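Local coordinates for ABC transporter substrate-binding protein (Pseudomonas aeruginosa, PDB 6R6K), which binds ferrous iron as the substrate-binding protein FpvC and probably delivers it to an ABC transporter in the periplasm, at residues A174-A179 and S225-P230. Residues are numbered along the deposited sequence; the frame is centred on the assembly and turned at random.
Sequences ATIGGA and SEIDFP. Unlike the reference sequence in segment 174-179: Gly177 (reference His). With EDO (1,2-ethanediol), chain B; EDO (1,2-ethanediol), chain Y; EDO (1,2-ethanediol), chain S.
Ile176 packs its side chain alongside that of Ser225, CB to OG 3.7 Å, where two neighbouring parallel strands, 172-176 and 222-225, run out at the end of a four-stranded sheet. Each strand then passes into a loop, as is usual in the alpha/beta lobes of metal-binding ABC transporter receptors, and 225-230 leads to helix 231-241. The pairing closes with Glu226 N donating to Ile176 O at 3.0 Å. On the face carrying Ile176 and Ser225, the isoleucine forks: CG2 lies loosely beside Ile227 CD1, and CD1 reaches the edge of the Phe229 ring at CE2, 4.2 Å away. A face of that ring is covered by Ile227 CG2, and Leu245 of strand 244-247 adds to the same apolar cluster. Ser225 OG, amid this packing, is satisfied within its own loop by donating to Ile227 O at 2.7 Å.

Beyond the strand ends, Glu226 points its CB toward the other loop. With CG anti to the backbone N (chi1 178°) and the chain extended beyond it, the carboxylate comes over the turn 177-179. Its CG rests on Ala179 CB, while OE2 sits 3.0 Å from Gly178 N and 3.4 Å from Gly177 CA. Gly177, histidine in the reference sequence and so presumably the engineered site of this mutant, lies directly against this carboxylate. A sodium ion is close to the Glu226 side chain. Thr175 OG1 donates to Gly177 O, tying the turn back to its strand. An ethanediol, probably from the crystallisation liquor, bridges the loops: its O2 accepts from Gly178 N, nearly straight at 168°, and donates to Glu226 OE2 at 2.9 Å.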
ATOM      1  N   ALA A 174      -9.609  14.528   7.681  1.00 49.45           N
ATOM      2  CA  ALA A 174      -9.184  15.116   6.416  1.00 48.35           C
ATOM      3  C   ALA A 174      -7.831  14.486   6.067  1.00 48.50           C
ATOM      4  O   ALA A 174      -7.231  13.804   6.917  1.00 44.20           O
ATOM      5  CB  ALA A 174      -9.064  16.638   6.543  1.00 51.27           C
ATOM      6  N   THR A 175      -7.379  14.655   4.809  1.00 45.73           N
ATOM      7  CA  THR A 175      -6.090  14.105   4.382  1.00 42.16           C
ATOM      8  C   THR A 175      -5.242  15.083   3.580  1.00 44.20           C
ATOM      9  O   THR A 175      -5.766  16.002   2.955  1.00 46.28           O
ATOM     10  CB  THR A 175      -6.244  12.806   3.545  1.00 42.61           C
ATOM     11  OG1 THR A 175      -6.686  13.127   2.222  1.00 42.64           O
ATOM     12  CG2 THR A 175      -7.121  11.762   4.193  1.00 40.77           C
ATOM     13  N   ILE A 176      -3.936  14.817   3.541  1.00 36.49           N
ATOM     14  CA  ILE A 176      -2.995  15.488   2.658  1.00 34.79           C
ATOM     15  C   ILE A 176      -2.675  14.333   1.720  1.00 36.32           C
ATOM     16  O   ILE A 176      -2.089  13.335   2.149  1.00 34.16           O
ATOM     17  CB  ILE A 176      -1.753  16.125   3.375  1.00 36.55           C
ATOM     18  CG1 ILE A 176      -2.203  17.281   4.307  1.00 38.75           C
ATOM     19  CG2 ILE A 176      -0.750  16.649   2.345  1.00 36.27           C
ATOM     20  CD1 ILE A 176      -1.118  17.912   5.228  1.00 30.79           C
ATOM     21  N   GLY A 177      -3.222  14.401   0.516  1.00 32.78           N
ATOM     22  CA  GLY A 177      -3.093  13.351  -0.481  1.00 31.43           C
ATOM     23  C   GLY A 177      -4.053  12.181  -0.275  1.00 36.51           C
ATOM     24  O   GLY A 177      -4.722  12.082   0.753  1.00 36.62           O
ATOM     25  N   GLY A 178      -4.045  11.248  -1.199  1.00 31.99           N
ATOM     26  CA  GLY A 178      -4.929  10.091  -1.108  1.00 32.34           C
ATOM     27  C   GLY A 178      -4.251   8.747  -0.993  1.00 35.47           C
ATOM     28  O   GLY A 178      -4.818   7.753  -1.416  1.00 37.41           O
ATOM     29  N   ALA A 179      -3.058   8.679  -0.403  1.00 29.87           N
ATOM     30  CA  ALA A 179      -2.284   7.429  -0.308  1.00 26.72           C
ATOM     31  C   ALA A 179      -2.931   6.317   0.497  1.00 29.90           C
ATOM     32  O   ALA A 179      -2.736   5.143   0.185  1.00 27.74           O
ATOM     33  CB  ALA A 179      -0.901   7.718   0.232  1.00 25.95           C
ATOM     34  N   SER A 225      -1.647  12.342   6.792  1.00 33.00           N
ATOM     35  CA  SER A 225      -0.773  12.898   5.778  1.00 32.75           C
ATOM     36  C   SER A 225       0.079  11.868   5.037  1.00 35.56           C
ATOM     37  O   SER A 225       0.793  11.045   5.624  1.00 34.00           O
ATOM     38  CB  SER A 225       0.098  14.005   6.384  1.00 35.21           C
ATOM     39  OG  SER A 225       0.934  14.623   5.421  1.00 39.82           O
ATOM     40  N   GLU A 226       0.029  11.984   3.714  1.00 35.23           N
ATOM     41  CA  GLU A 226       0.793  11.201   2.730  1.00 34.18           C
ATOM     42  C   GLU A 226       2.277  11.657   2.877  1.00 35.59           C
ATOM     43  O   GLU A 226       3.211  10.874   2.722  1.00 34.69           O
ATOM     44  CB  GLU A 226       0.229  11.572   1.344  1.00 35.89           C
ATOM     45  CG  GLU A 226       0.845  10.953   0.118  1.00 47.88           C
ATOM     46  CD  GLU A 226       0.071  11.354  -1.115  1.00 59.79           C
ATOM     47  OE1 GLU A 226       0.560  12.228  -1.857  1.00 53.57           O
ATOM     48  OE2 GLU A 226      -1.039  10.816  -1.327  1.00 61.50           O
ATOM     49  N   ILE A 227       2.463  12.926   3.196  1.00 32.28           N
ATOM     50  CA  ILE A 227       3.769  13.516   3.378  1.00 30.51           C
ATOM     51  C   ILE A 227       4.175  13.375   4.829  1.00 35.89           C
ATOM     52  O   ILE A 227       3.532  13.911   5.733  1.00 36.52           O
ATOM     53  CB  ILE A 227       3.763  14.984   2.897  1.00 33.72           C
ATOM     54  CG1 ILE A 227       3.408  15.068   1.380  1.00 32.86           C
ATOM     55  CG2 ILE A 227       5.095  15.680   3.278  1.00 31.08           C
ATOM     56  CD1 ILE A 227       3.395  16.536   0.833  1.00 49.36           C
ATOM     57  N   ASP A 228       5.270  12.674   5.043  1.00 33.14           N
ATOM     58  CA  ASP A 228       5.779  12.435   6.375  1.00 33.96           C
ATOM     59  C   ASP A 228       6.758  13.544   6.793  1.00 38.13           C
ATOM     60  O   ASP A 228       7.966  13.417   6.642  1.00 36.27           O
ATOM     61  CB  ASP A 228       6.377  11.025   6.398  1.00 36.19           C
ATOM     62  CG  ASP A 228       6.691  10.522   7.764  1.00 50.38           C
ATOM     63  OD1 ASP A 228       6.084  11.033   8.748  1.00 51.53           O
ATOM     64  OD2 ASP A 228       7.547   9.644   7.869  1.00 56.68           O
ATOM     65  N   PHE A 229       6.217  14.652   7.283  1.00 37.23           N
ATOM     66  CA  PHE A 229       7.010  15.799   7.653  1.00 38.83           C
ATOM     67  C   PHE A 229       7.884  15.562   8.861  1.00 44.06           C
ATOM     68  O   PHE A 229       7.437  14.936   9.816  1.00 47.48           O
ATOM     69  CB  PHE A 229       6.109  17.013   7.980  1.00 41.70           C
ATOM     70  CG  PHE A 229       5.226  17.530   6.884  1.00 40.76           C
ATOM     71  CD1 PHE A 229       5.746  18.310   5.865  1.00 41.91           C
ATOM     72  CD2 PHE A 229       3.860  17.301   6.914  1.00 41.80           C
ATOM     73  CE1 PHE A 229       4.915  18.835   4.876  1.00 43.14           C
ATOM     74  CE2 PHE A 229       3.028  17.823   5.926  1.00 44.75           C
ATOM     75  CZ  PHE A 229       3.560  18.604   4.923  1.00 42.55           C
ATOM     76  N   PRO A 230       9.088  16.135   8.859  1.00 40.53           N
ATOM     77  CA  PRO A 230       9.931  16.138  10.077  1.00 42.95           C
ATOM     78  C   PRO A 230       9.199  16.816  11.254  1.00 51.13           C
ATOM     79  O   PRO A 230       8.369  17.707  11.021  1.00 53.40           O
ATOM     80  CB  PRO A 230      11.126  16.980   9.660  1.00 43.71           C
ATOM     81  CG  PRO A 230      11.153  16.900   8.171  1.00 47.27           C
ATOM     82  CD  PRO A 230       9.727  16.905   7.779  1.00 42.46           C
TER
HETATM   83  C1  EDO B 426       3.837  13.259  11.763  1.00 47.91           C
HETATM   84  O1  EDO B 426       2.832  12.848  12.667  1.00 48.26           O
HETATM   85  C2  EDO B 426       3.362  13.200  10.292  1.00 46.89           C
HETATM   86  O2  EDO B 426       4.146  14.041   9.454  1.00 48.50           O
HETATM   87  C1  EDO Y 423      -1.745  11.676  -6.116  1.00 65.85           C
HETATM   88  O1  EDO Y 423      -1.511  12.467  -7.287  1.00 64.86           O
HETATM   89  C2  EDO Y 423      -1.489  12.499  -4.808  1.00 62.50           C
HETATM   90  O2  EDO Y 423      -2.225  11.926  -3.735  1.00 59.65           O
HETATM   91  C1  EDO S 417       0.722   3.517  -3.605  1.00 69.34           C
HETATM   92  O1  EDO S 417       0.727   4.666  -4.451  1.00 70.79           O
HETATM   93  C2  EDO S 417       0.141   3.891  -2.207  1.00 65.60           C
HETATM   94  O2  EDO S 417      -1.170   4.425  -2.360  1.00 60.51           O